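Heme oxygenase 1 (Synechocystis sp., PDB 1WE1) binds heme b and probably catalyses its oxygen-dependent opening to biliverdin IXalpha, carbon monoxide and ferrous iron, a step toward the pigments of the photosynthetic antennae. Local coordinates at residues I137-A142 with A154-A159; V106-Q111 with V189-D194; N45-Y50 with S90-E95. One frame throughout, in Å; residues are numbered along the deposited sequence.

The three contacts tie together parts of one all-helical heme oxygenase fold and differ in chemistry with their place in it. Contact 1, partly buried, sets the distal helix 120-146 against the loop that follows it and reaches the heme; it combines a tyrosine ring packed on the helix backbone with a lysine-glutamate salt bridge. Contact 2, also partly buried, links helices 100-115 and 182-205 mainly by salt bridges. Contact 3 is the most buried, an aromatic pair between helices 36-59 and 92-95. Contacts 1 and 2 lie on opposite sides of the chain's centre, their nearest atoms about 13 Å apart. Contact 3 touches both: Tyr50 meets Phe155 of contact 1, and Phe48 and Val49 meet Val106 of contact 2.

Contact 1: residues I137-A142 with A154-A159; sequences ILKKIA and AFYEFA. With HEM (protoporphyrin IX containing Fe), chain H.
Lys139 and Glu157 form a salt bridge between helix 120-146 and the loop after it, Lys139 NZ standing 3.1 Å from Glu157 OE1; as a hydrogen bond it is weak. The lysine gets there by running straight out: CG lies anti to the backbone N (chi1 -170°) and the chain stays extended to NZ, crossing the glutamate at about a right angle. Deeper in, the hydroxyls of Tyr156 and Tyr39, the latter in helix 36-59, are hydrogen-bonded to each other. The Tyr156 ring lies against the helix backbone, with Lys139 N 4.1 Å above the middle of one face and Phe155 CD1 over the rim of the opposite face. Helix 120-146 is the distal helix of the heme oxygenase fold, and Ile137 and Leu138 belong to the heme pocket. Leu138 serves both neighbours: CB packs on Tyr156 CE1 at 3.5 Å, while CD2 touches the heme vinyl carbon CBC at 3.6 Å. Beside it on the helix, Ile137 puts CD1 3.6 Å from the heme methyl CMD. The lysine's aliphatic part completes the packing, Lys139 CB lying 3.8 Å from Tyr156 CB, the two side chains sliding past each other in opposite directions.

Contact 2: residues V106-Q111 with V189-D194; sequences VDRVRQ and VDEAND
Arg108 NH2 is gripped by two carboxylates of helix 182-205, those of Glu191 and Asp194, which makes this single nitrogen the hub of a salt-bridge network. The bond to Glu191 OE1 is 3.1 Å long and nearly straight, with an N-H...O angle of 165°; it reaches the oxygen on its syn side, though tilted out of the carboxylate plane, and the acceptor sits almost exactly in the guanidinium plane. The bond to Asp194 OD2 is longer, at 3.3 Å, and equally straight, but the donor comes from above the aspartate's carboxylate plane, 39° out of it. Both acids therefore meet the edge of the guanidinium, while their own planes are tilted against it. The arginine does not reach straight across. Its chain is bent at chi2 and chi3, which lays CD 3.4 Å from Glu191 OE1 and turns NH2 back toward the same carboxylate. Glu191, bent at chi2, slides past the arginine in the opposite direction, whereas Asp194 crosses it at about a right angle. Glu191 and Asp194 stand three residues apart on their helix, close enough for one nitrogen to serve both. The long side chains join two helices of the all-helical heme oxygenase fold, 100-115 and 182-205, that are far apart in sequence and whose nearest CA atoms, of Arg108 and Asp194, are 9.6 Å apart. His123 of helix 120-146 joins as a third, its NE2 hydrogen-bonded to Glu191 OE1. The buried glutamate oxygen thus has two partners from two helices, an arrangement that would probably stabilise its negative charge.

Contact 3: residues N45-Y50 with S90-E95; sequences NLYFVY and SNWRQE
Tyr47 and Trp92 form a T-shaped (edge-to-face) pair, the edge of the indole's six-membered ring directed at the face of the tyrosine. The ring planes stand at 87° and the centroids are 5.6 Å apart. Two edge atoms make the approach: Trp92 CH2 lies 3.8 Å from Tyr47 OH, which sits at the indole edge near its plane, and Trp92 CZ3 lies 3.9 Å from Tyr47 CZ. Two neighbours in sequence add layers to this pair. On one face of the indole rests Arg93 CD, offset toward the rim, and the arginine's guanidinium in turn has Trp92 CZ2 over one of its faces. On the helix side, Tyr47 CD2 stands 3.8 Å above the centre of the Phe48 ring. With CG anti to the backbone N (chi1 169°), Tyr47 carries its ring out toward the short helix, while Trp92 holds CG between the backbone N and the carbonyl carbon (chi1 71°). Only large side chains could meet here, since no two CA atoms come closer than the 11.3 Å between Tyr47 CA and Arg93 CA. Helix 77-88 takes part as well, Leu84 touching both aromatic side chains and Glu81 touching Trp92. In the all-helical fold of heme oxygenase the contact fastens the short helix 92-95, whose backbone bonds are mostly weak, to the long helix 36-59, away from the heme. No hydrogen bond joins the two segments, and Arg93 NH1, 4.2 Å from Tyr47 OH, is too far for one to that hydroxyl. The hydroxyl is instead hydrogen-bonded to Glu81 OE1, so a polar bond to a third helix satisfies the buried tyrosine oxygen while the link to the tryptophan itself rests on ring contact, probably helped by the weak electrostatics of an edge against a face.

Contact 1: residues I137-A142 with A154-A159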
loop_
_atom_site.group_PDB
_atom_site.type_symbol
_atom_site.label_atom_id
_atom_site.label_comp_id
_atom_site.label_asym_id
_atom_site.label_seq_id
_atom_site.Cartn_x
_atom_site.Cartn_y
_atom_site.Cartn_z
ATOM N N ILE A 137 -7.200 -5.801 10.068
ATOM C CA ILE A 137 -6.243 -6.190 11.091
ATOM C C ILE A 137 -5.321 -5.028 11.427
ATOM O O ILE A 137 -5.161 -4.669 12.593
ATOM C CB ILE A 137 -5.375 -7.374 10.638
ATOM C CG1 ILE A 137 -6.259 -8.594 10.370
ATOM C CG2 ILE A 137 -4.340 -7.685 11.706
ATOM C CD1 ILE A 137 -5.500 -9.841 9.952
ATOM N N LEU A 138 -4.726 -4.445 10.391
ATOM C CA LEU A 138 -3.803 -3.321 10.548
ATOM C C LEU A 138 -4.429 -2.118 11.260
ATOM O O LEU A 138 -3.765 -1.426 12.043
ATOM C CB LEU A 138 -3.276 -2.894 9.169
ATOM C CG LEU A 138 -2.532 -4.017 8.437
ATOM C CD1 LEU A 138 -2.286 -3.630 6.982
ATOM C CD2 LEU A 138 -1.222 -4.317 9.172
ATOM N N LYS A 139 -5.707 -1.883 10.982
ATOM C CA LYS A 139 -6.430 -0.767 11.565
ATOM C C LYS A 139 -6.523 -0.895 13.082
ATOM O O LYS A 139 -6.186 0.044 13.802
ATOM C CB LYS A 139 -7.834 -0.670 10.971
ATOM C CG LYS A 139 -8.548 0.601 11.349
ATOM C CD LYS A 139 -10.034 0.541 11.064
ATOM C CE LYS A 139 -10.710 1.819 11.551
ATOM N NZ LYS A 139 -12.200 1.699 11.606
ATOM N N LYS A 140 -6.969 -2.049 13.574
ATOM C CA LYS A 140 -7.072 -2.222 15.015
ATOM C C LYS A 140 -5.693 -2.125 15.675
ATOM O O LYS A 140 -5.521 -1.406 16.658
ATOM C CB LYS A 140 -7.744 -3.559 15.382
ATOM C CG LYS A 140 -7.946 -3.709 16.904
ATOM C CD LYS A 140 -8.736 -4.943 17.313
ATOM C CE LYS A 140 -10.214 -4.801 16.960
ATOM N NZ LYS A 140 -11.022 -5.956 17.451
ATOM N N ILE A 141 -4.710 -2.833 15.138
ATOM C CA ILE A 141 -3.369 -2.776 15.705
ATOM C C ILE A 141 -2.858 -1.337 15.804
ATOM O O ILE A 141 -2.230 -0.969 16.786
ATOM C CB ILE A 141 -2.368 -3.601 14.872
ATOM C CG1 ILE A 141 -2.649 -5.096 15.070
ATOM C CG2 ILE A 141 -0.938 -3.246 15.281
ATOM C CD1 ILE A 141 -1.753 -6.013 14.281
ATOM N N ALA A 142 -3.132 -0.537 14.780
ATOM C CA ALA A 142 -2.712 0.852 14.753
ATOM C C ALA A 142 -3.479 1.616 15.823
ATOM O O ALA A 142 -2.883 2.267 16.687
ATOM C CB ALA A 142 -2.987 1.445 13.392
ATOM N N ALA A 154 -8.212 6.530 8.311
ATOM C CA ALA A 154 -9.115 6.618 7.174
ATOM C C ALA A 154 -8.649 5.745 5.994
ATOM O O ALA A 154 -9.450 5.361 5.133
ATOM C CB ALA A 154 -9.239 8.074 6.740
ATOM N N PHE A 155 -7.354 5.432 5.977
ATOM C CA PHE A 155 -6.734 4.630 4.923
ATOM C C PHE A 155 -7.190 3.176 4.868
ATOM O O PHE A 155 -7.222 2.572 3.803
ATOM C CB PHE A 155 -5.211 4.671 5.074
ATOM C CG PHE A 155 -4.474 3.777 4.111
ATOM C CD1 PHE A 155 -3.742 2.692 4.574
ATOM C CD2 PHE A 155 -4.491 4.038 2.739
ATOM C CE1 PHE A 155 -3.037 1.883 3.686
ATOM C CE2 PHE A 155 -3.788 3.233 1.841
ATOM C CZ PHE A 155 -3.061 2.158 2.312
ATOM N N TYR A 156 -7.538 2.613 6.014
ATOM C CA TYR A 156 -7.980 1.226 6.090
ATOM C C TYR A 156 -9.507 1.093 5.889
ATOM O O TYR A 156 -10.054 -0.011 5.880
ATOM C CB TYR A 156 -7.574 0.657 7.454
ATOM C CG TYR A 156 -6.093 0.775 7.752
ATOM C CD1 TYR A 156 -5.166 -0.072 7.135
ATOM C CD2 TYR A 156 -5.615 1.740 8.641
ATOM C CE1 TYR A 156 -3.799 0.038 7.393
ATOM C CE2 TYR A 156 -4.244 1.860 8.911
ATOM C CZ TYR A 156 -3.344 1.010 8.282
ATOM O OH TYR A 156 -1.993 1.136 8.519
ATOM N N GLU A 157 -10.184 2.221 5.715
ATOM C CA GLU A 157 -11.628 2.218 5.547
ATOM C C GLU A 157 -12.084 2.524 4.127
ATOM O O GLU A 157 -11.919 3.644 3.635
ATOM C CB GLU A 157 -12.262 3.237 6.501
ATOM C CG GLU A 157 -11.919 3.034 7.971
ATOM C CD GLU A 157 -12.075 4.312 8.793
ATOM O OE1 GLU A 157 -11.785 4.275 10.014
ATOM O OE2 GLU A 157 -12.480 5.355 8.218
ATOM N N PHE A 158 -12.661 1.523 3.470
ATOM C CA PHE A 158 -13.180 1.714 2.123
ATOM C C PHE A 158 -14.646 2.099 2.282
ATOM O O PHE A 158 -15.521 1.258 2.486
ATOM C CB PHE A 158 -13.031 0.435 1.283
ATOM C CG PHE A 158 -11.604 0.124 0.901
ATOM C CD1 PHE A 158 -10.751 -0.512 1.795
ATOM C CD2 PHE A 158 -11.104 0.519 -0.333
ATOM C CE1 PHE A 158 -9.415 -0.746 1.465
ATOM C CE2 PHE A 158 -9.773 0.289 -0.673
ATOM C CZ PHE A 158 -8.925 -0.343 0.228
ATOM N N ALA A 159 -14.893 3.398 2.209
ATOM C CA ALA A 159 -16.231 3.939 2.373
ATOM C C ALA A 159 -17.187 3.543 1.257
ATOM O O ALA A 159 -18.318 3.126 1.514
ATOM C CB ALA A 159 -16.155 5.469 2.473
HETATM C CHA HEM H . -3.113 -10.597 1.771
HETATM C CHB HEM H . -0.200 -7.093 0.148
HETATM C CHC HEM H . 1.840 -6.980 4.550
HETATM C CHD HEM H . -2.019 -9.224 6.308
HETATM C C1A HEM H . -2.422 -9.757 0.870
HETATM C C2A HEM H . -2.576 -9.724 -0.576
HETATM C C3A HEM H . -1.717 -8.767 -1.039
HETATM C C4A HEM H . -1.088 -8.170 0.149
HETATM C CMA HEM H . -1.447 -8.352 -2.454
HETATM C CAA HEM H . -3.558 -10.554 -1.389
HETATM C CBA HEM H . -3.159 -12.033 -1.608
HETATM C CGA HEM H . -4.079 -12.781 -2.385
HETATM O O1A HEM H . -3.748 -12.972 -3.622
HETATM O O2A HEM H . -5.152 -13.233 -1.938
HETATM C C1B HEM H . 0.658 -6.767 1.211
HETATM C C2B HEM H . 1.811 -5.874 1.106
HETATM C C3B HEM H . 2.351 -5.794 2.357
HETATM C C4B HEM H . 1.572 -6.702 3.197
HETATM C CMB HEM H . 2.244 -5.184 -0.163
HETATM C CAB HEM H . 3.485 -4.920 2.857
HETATM C CBB HEM H . 4.864 -5.234 2.219
HETATM C C1C HEM H . 0.936 -7.502 5.440
HETATM C C2C HEM H . 1.039 -7.448 6.891
HETATM C C3C HEM H . 0.081 -8.279 7.347
HETATM C C4C HEM H . -0.787 -8.587 6.234
HETATM C CMC HEM H . 2.041 -6.605 7.658
HETATM C CAC HEM H . -0.067 -8.829 8.768
HETATM C CBC HEM H . -0.958 -7.895 9.636
HETATM C C1D HEM H . -2.702 -9.804 5.212
HETATM C C2D HEM H . -3.875 -10.666 5.339
HETATM C C3D HEM H . -4.209 -11.013 4.070
HETATM C C4D HEM H . -3.198 -10.407 3.168
HETATM C CMD HEM H . -4.484 -11.032 6.655
HETATM C CAD HEM H . -5.357 -11.852 3.562
HETATM C CBD HEM H . -4.940 -13.372 3.324
HETATM C CGD HEM H . -5.907 -14.103 2.593
HETATM O O1D HEM H . -6.481 -13.575 1.568
HETATM O O2D HEM H . -6.212 -15.281 2.934
HETATM N NA HEM H . -1.503 -8.825 1.288
HETATM N NB HEM H . 0.518 -7.257 2.489
HETATM N NC HEM H . -0.234 -8.178 5.048
HETATM N ND HEM H . -2.344 -9.635 3.876
HETATM FE FE HEM H . -0.893 -8.493 3.170
HETATM O O HOH W 1 -2.037 -7.103 3.208
#

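Contact 2: residues V106-Q111 with V189-D194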
loop_
_atom_site.group_PDB
_atom_site.type_symbol
_atom_site.label_atom_id
_atom_site.label_comp_id
_atom_site.label_asym_id
_atom_site.label_seq_id
_atom_site.Cartn_x
_atom_site.Cartn_y
_atom_site.Cartn_z
ATOM N N VAL A 106 7.488 5.666 -6.491
ATOM C CA VAL A 106 6.741 6.535 -7.399
ATOM C C VAL A 106 7.344 6.507 -8.791
ATOM O O VAL A 106 6.621 6.501 -9.792
ATOM C CB VAL A 106 6.750 8.015 -6.909
ATOM C CG1 VAL A 106 6.355 8.962 -8.042
ATOM C CG2 VAL A 106 5.813 8.178 -5.747
ATOM N N ASP A 107 8.674 6.516 -8.839
ATOM C CA ASP A 107 9.412 6.493 -10.101
ATOM C C ASP A 107 9.071 5.255 -10.927
ATOM O O ASP A 107 8.838 5.352 -12.130
ATOM C CB ASP A 107 10.922 6.547 -9.832
ATOM C CG ASP A 107 11.414 7.950 -9.473
ATOM O OD1 ASP A 107 12.583 8.081 -9.062
ATOM O OD2 ASP A 107 10.643 8.924 -9.610
ATOM N N ARG A 108 9.036 4.093 -10.281
ATOM C CA ARG A 108 8.711 2.867 -10.987
ATOM C C ARG A 108 7.294 2.897 -11.562
ATOM O O ARG A 108 7.074 2.485 -12.701
ATOM C CB ARG A 108 8.860 1.654 -10.068
ATOM C CG ARG A 108 8.283 0.371 -10.676
ATOM C CD ARG A 108 8.987 0.010 -11.976
ATOM N NE ARG A 108 10.387 -0.300 -11.724
ATOM C CZ ARG A 108 10.842 -1.497 -11.361
ATOM N NH1 ARG A 108 12.140 -1.668 -11.139
ATOM N NH2 ARG A 108 10.015 -2.534 -11.258
ATOM N N VAL A 109 6.334 3.370 -10.774
ATOM C CA VAL A 109 4.943 3.436 -11.224
ATOM C C VAL A 109 4.853 4.247 -12.515
ATOM O O VAL A 109 4.242 3.822 -13.496
ATOM C CB VAL A 109 4.032 4.100 -10.149
ATOM C CG1 VAL A 109 2.619 4.280 -10.684
ATOM C CG2 VAL A 109 4.007 3.246 -8.893
ATOM N N ARG A 110 5.479 5.418 -12.494
ATOM C CA ARG A 110 5.483 6.321 -13.627
ATOM C C ARG A 110 6.179 5.720 -14.839
ATOM O O ARG A 110 5.738 5.912 -15.974
ATOM C CB ARG A 110 6.156 7.640 -13.228
ATOM C CG ARG A 110 5.273 8.520 -12.357
ATOM C CD ARG A 110 4.021 8.909 -13.138
ATOM N NE ARG A 110 2.971 9.547 -12.341
ATOM C CZ ARG A 110 3.142 10.623 -11.580
ATOM N NH1 ARG A 110 4.335 11.204 -11.491
ATOM N NH2 ARG A 110 2.106 11.130 -10.924
ATOM N N GLN A 111 7.262 4.993 -14.595
ATOM C CA GLN A 111 8.027 4.372 -15.666
ATOM C C GLN A 111 7.167 3.313 -16.341
ATOM O O GLN A 111 6.944 3.332 -17.552
ATOM C CB GLN A 111 9.289 3.718 -15.100
ATOM C CG GLN A 111 10.483 3.717 -16.047
ATOM C CD GLN A 111 10.097 3.446 -17.490
ATOM O OE1 GLN A 111 10.094 4.352 -18.332
ATOM N NE2 GLN A 111 9.760 2.194 -17.784
ATOM N N VAL A 189 3.526 -10.962 -12.550
ATOM C CA VAL A 189 3.854 -11.595 -11.292
ATOM C C VAL A 189 5.229 -11.104 -10.834
ATOM O O VAL A 189 5.419 -10.723 -9.673
ATOM C CB VAL A 189 3.857 -13.121 -11.427
ATOM C CG1 VAL A 189 4.383 -13.770 -10.154
ATOM C CG2 VAL A 189 2.448 -13.599 -11.700
ATOM N N ASP A 190 6.192 -11.086 -11.742
ATOM C CA ASP A 190 7.513 -10.618 -11.355
ATOM C C ASP A 190 7.475 -9.169 -10.872
ATOM O O ASP A 190 8.147 -8.821 -9.912
ATOM C CB ASP A 190 8.493 -10.780 -12.513
ATOM C CG ASP A 190 8.931 -12.224 -12.692
ATOM O OD1 ASP A 190 9.576 -12.530 -13.724
ATOM O OD2 ASP A 190 8.631 -13.052 -11.794
ATOM N N GLU A 191 6.673 -8.335 -11.529
ATOM C CA GLU A 191 6.558 -6.933 -11.142
ATOM C C GLU A 191 5.956 -6.810 -9.733
ATOM O O GLU A 191 6.333 -5.929 -8.959
ATOM C CB GLU A 191 5.694 -6.179 -12.161
ATOM C CG GLU A 191 5.606 -4.669 -11.926
ATOM C CD GLU A 191 6.933 -3.954 -12.113
ATOM O OE1 GLU A 191 6.991 -2.731 -11.886
ATOM O OE2 GLU A 191 7.918 -4.608 -12.487
ATOM N N ALA A 192 5.026 -7.703 -9.406
ATOM C CA ALA A 192 4.396 -7.692 -8.098
ATOM C C ALA A 192 5.451 -7.923 -7.007
ATOM O O ALA A 192 5.467 -7.227 -5.989
ATOM C CB ALA A 192 3.320 -8.761 -8.031
ATOM N N ASN A 193 6.322 -8.904 -7.218
ATOM C CA ASN A 193 7.376 -9.186 -6.254
ATOM C C ASN A 193 8.324 -7.984 -6.168
ATOM O O ASN A 193 9.001 -7.776 -5.151
ATOM C CB ASN A 193 8.146 -10.453 -6.649
ATOM C CG ASN A 193 7.398 -11.724 -6.290
ATOM O OD1 ASN A 193 7.231 -12.047 -5.111
ATOM N ND2 ASN A 193 6.935 -12.450 -7.306
ATOM N N ASP A 194 8.367 -7.193 -7.235
ATOM C CA ASP A 194 9.206 -6.002 -7.248
ATOM C C ASP A 194 8.575 -4.964 -6.317
ATOM O O ASP A 194 9.254 -4.389 -5.462
ATOM C CB ASP A 194 9.312 -5.418 -8.665
ATOM C CG ASP A 194 10.464 -6.006 -9.466
ATOM O OD1 ASP A 194 10.521 -7.243 -9.629
ATOM O OD2 ASP A 194 11.318 -5.225 -9.940
#

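Contact 3: residues N45-Y50 with S90-E95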
loop_
_atom_site.group_PDB
_atom_site.type_symbol
_atom_site.label_atom_id
_atom_site.label_comp_id
_atom_site.label_asym_id
_atom_site.label_seq_id
_atom_site.Cartn_x
_atom_site.Cartn_y
_atom_site.Cartn_z
ATOM N N ASN A 45 4.707 8.741 2.465
ATOM C CA ASN A 45 5.159 8.042 1.269
ATOM C C ASN A 45 4.001 7.411 0.474
ATOM O O ASN A 45 3.827 7.703 -0.715
ATOM C CB ASN A 45 6.190 6.980 1.622
ATOM C CG ASN A 45 7.581 7.564 1.821
ATOM O OD1 ASN A 45 7.923 8.622 1.277
ATOM N ND2 ASN A 45 8.400 6.863 2.586
ATOM N N LEU A 46 3.204 6.561 1.117
ATOM C CA LEU A 46 2.091 5.937 0.414
ATOM C C LEU A 46 1.238 7.004 -0.255
ATOM O O LEU A 46 0.715 6.802 -1.343
ATOM C CB LEU A 46 1.240 5.111 1.376
ATOM C CG LEU A 46 2.026 3.964 2.001
ATOM C CD1 LEU A 46 1.118 3.122 2.878
ATOM C CD2 LEU A 46 2.623 3.120 0.893
ATOM N N TYR A 47 1.113 8.152 0.398
ATOM C CA TYR A 47 0.342 9.245 -0.160
ATOM C C TYR A 47 0.819 9.558 -1.587
ATOM O O TYR A 47 0.007 9.719 -2.492
ATOM C CB TYR A 47 0.487 10.484 0.728
ATOM C CG TYR A 47 -0.048 11.741 0.096
ATOM C CD1 TYR A 47 -1.410 11.912 -0.118
ATOM C CD2 TYR A 47 0.815 12.740 -0.335
ATOM C CE1 TYR A 47 -1.895 13.049 -0.754
ATOM C CE2 TYR A 47 0.338 13.880 -0.973
ATOM C CZ TYR A 47 -1.011 14.028 -1.180
ATOM O OH TYR A 47 -1.477 15.156 -1.830
ATOM N N PHE A 48 2.135 9.639 -1.791
ATOM C CA PHE A 48 2.674 9.940 -3.119
ATOM C C PHE A 48 2.552 8.764 -4.084
ATOM O O PHE A 48 2.281 8.947 -5.269
ATOM C CB PHE A 48 4.141 10.369 -3.023
ATOM C CG PHE A 48 4.349 11.615 -2.205
ATOM C CD1 PHE A 48 4.812 11.538 -0.895
ATOM C CD2 PHE A 48 4.037 12.870 -2.734
ATOM C CE1 PHE A 48 4.959 12.687 -0.122
ATOM C CE2 PHE A 48 4.178 14.030 -1.969
ATOM C CZ PHE A 48 4.640 13.939 -0.657
ATOM N N VAL A 49 2.744 7.555 -3.574
ATOM C CA VAL A 49 2.649 6.387 -4.424
ATOM C C VAL A 49 1.237 6.221 -4.950
ATOM O O VAL A 49 1.042 5.999 -6.140
ATOM C CB VAL A 49 3.052 5.119 -3.674
ATOM C CG1 VAL A 49 2.891 3.904 -4.603
ATOM C CG2 VAL A 49 4.498 5.248 -3.175
ATOM N N TYR A 50 0.243 6.323 -4.071
ATOM C CA TYR A 50 -1.142 6.184 -4.511
ATOM C C TYR A 50 -1.529 7.311 -5.437
ATOM O O TYR A 50 -2.279 7.103 -6.377
ATOM C CB TYR A 50 -2.097 6.141 -3.324
ATOM C CG TYR A 50 -2.157 4.787 -2.671
ATOM C CD1 TYR A 50 -3.059 3.807 -3.118
ATOM C CD2 TYR A 50 -1.311 4.471 -1.609
ATOM C CE1 TYR A 50 -3.108 2.543 -2.508
ATOM C CE2 TYR A 50 -1.358 3.213 -0.994
ATOM C CZ TYR A 50 -2.254 2.263 -1.444
ATOM O OH TYR A 50 -2.309 1.050 -0.807
ATOM N N SER A 90 -3.269 20.983 9.970
ATOM C CA SER A 90 -3.622 21.869 8.870
ATOM C C SER A 90 -2.524 22.260 7.893
ATOM O O SER A 90 -2.802 22.447 6.712
ATOM C CB SER A 90 -4.281 23.132 9.420
ATOM O OG SER A 90 -5.527 22.813 10.012
ATOM N N ASN A 91 -1.289 22.408 8.359
ATOM C CA ASN A 91 -0.233 22.781 7.434
ATOM C C ASN A 91 0.433 21.547 6.811
ATOM O O ASN A 91 1.579 21.640 6.349
ATOM C CB ASN A 91 0.845 23.625 8.137
ATOM C CG ASN A 91 0.293 24.881 8.796
ATOM O OD1 ASN A 91 -0.633 25.518 8.294
ATOM N ND2 ASN A 91 0.883 25.255 9.921
ATOM N N TRP A 92 -0.267 20.410 6.773
ATOM C CA TRP A 92 0.336 19.190 6.227
ATOM C C TRP A 92 0.913 19.277 4.819
ATOM O O TRP A 92 1.919 18.633 4.543
ATOM C CB TRP A 92 -0.620 17.983 6.305
ATOM C CG TRP A 92 -1.806 17.999 5.363
ATOM C CD1 TRP A 92 -3.041 18.528 5.610
ATOM C CD2 TRP A 92 -1.862 17.450 4.037
ATOM N NE1 TRP A 92 -3.865 18.341 4.523
ATOM C CE2 TRP A 92 -3.169 17.685 3.542
ATOM C CE3 TRP A 92 -0.934 16.786 3.216
ATOM C CZ2 TRP A 92 -3.578 17.277 2.258
ATOM C CZ3 TRP A 92 -1.343 16.380 1.931
ATOM C CH2 TRP A 92 -2.655 16.631 1.471
ATOM N N ARG A 93 0.300 20.059 3.930
ATOM C CA ARG A 93 0.826 20.179 2.565
ATOM C C ARG A 93 2.279 20.634 2.646
ATOM O O ARG A 93 3.103 20.271 1.807
ATOM C CB ARG A 93 0.048 21.221 1.748
ATOM C CG ARG A 93 -1.087 20.726 0.840
ATOM C CD ARG A 93 -2.231 20.104 1.616
ATOM N NE ARG A 93 -3.546 20.178 0.951
ATOM C CZ ARG A 93 -3.847 19.661 -0.242
ATOM N NH1 ARG A 93 -2.940 19.020 -0.961
ATOM N NH2 ARG A 93 -5.078 19.749 -0.701
ATOM N N GLN A 94 2.588 21.417 3.677
ATOM C CA GLN A 94 3.929 21.966 3.850
ATOM C C GLN A 94 4.886 21.109 4.668
ATOM O O GLN A 94 6.094 21.288 4.579
ATOM C CB GLN A 94 3.843 23.357 4.486
ATOM C CG GLN A 94 2.638 24.203 4.059
ATOM C CD GLN A 94 2.633 25.596 4.699
ATOM O OE1 GLN A 94 1.592 26.250 4.778
ATOM N NE2 GLN A 94 3.803 26.052 5.146
ATOM N N GLU A 95 4.362 20.184 5.464
ATOM C CA GLU A 95 5.215 19.334 6.295
ATOM C C GLU A 95 5.498 17.944 5.725
ATOM O O GLU A 95 6.524 17.330 6.043
ATOM C CB GLU A 95 4.598 19.167 7.687
ATOM C CG GLU A 95 5.224 20.034 8.765
ATOM C CD GLU A 95 5.022 21.515 8.515
ATOM O OE1 GLU A 95 3.852 21.962 8.478
ATOM O OE2 GLU A 95 6.031 22.237 8.355
#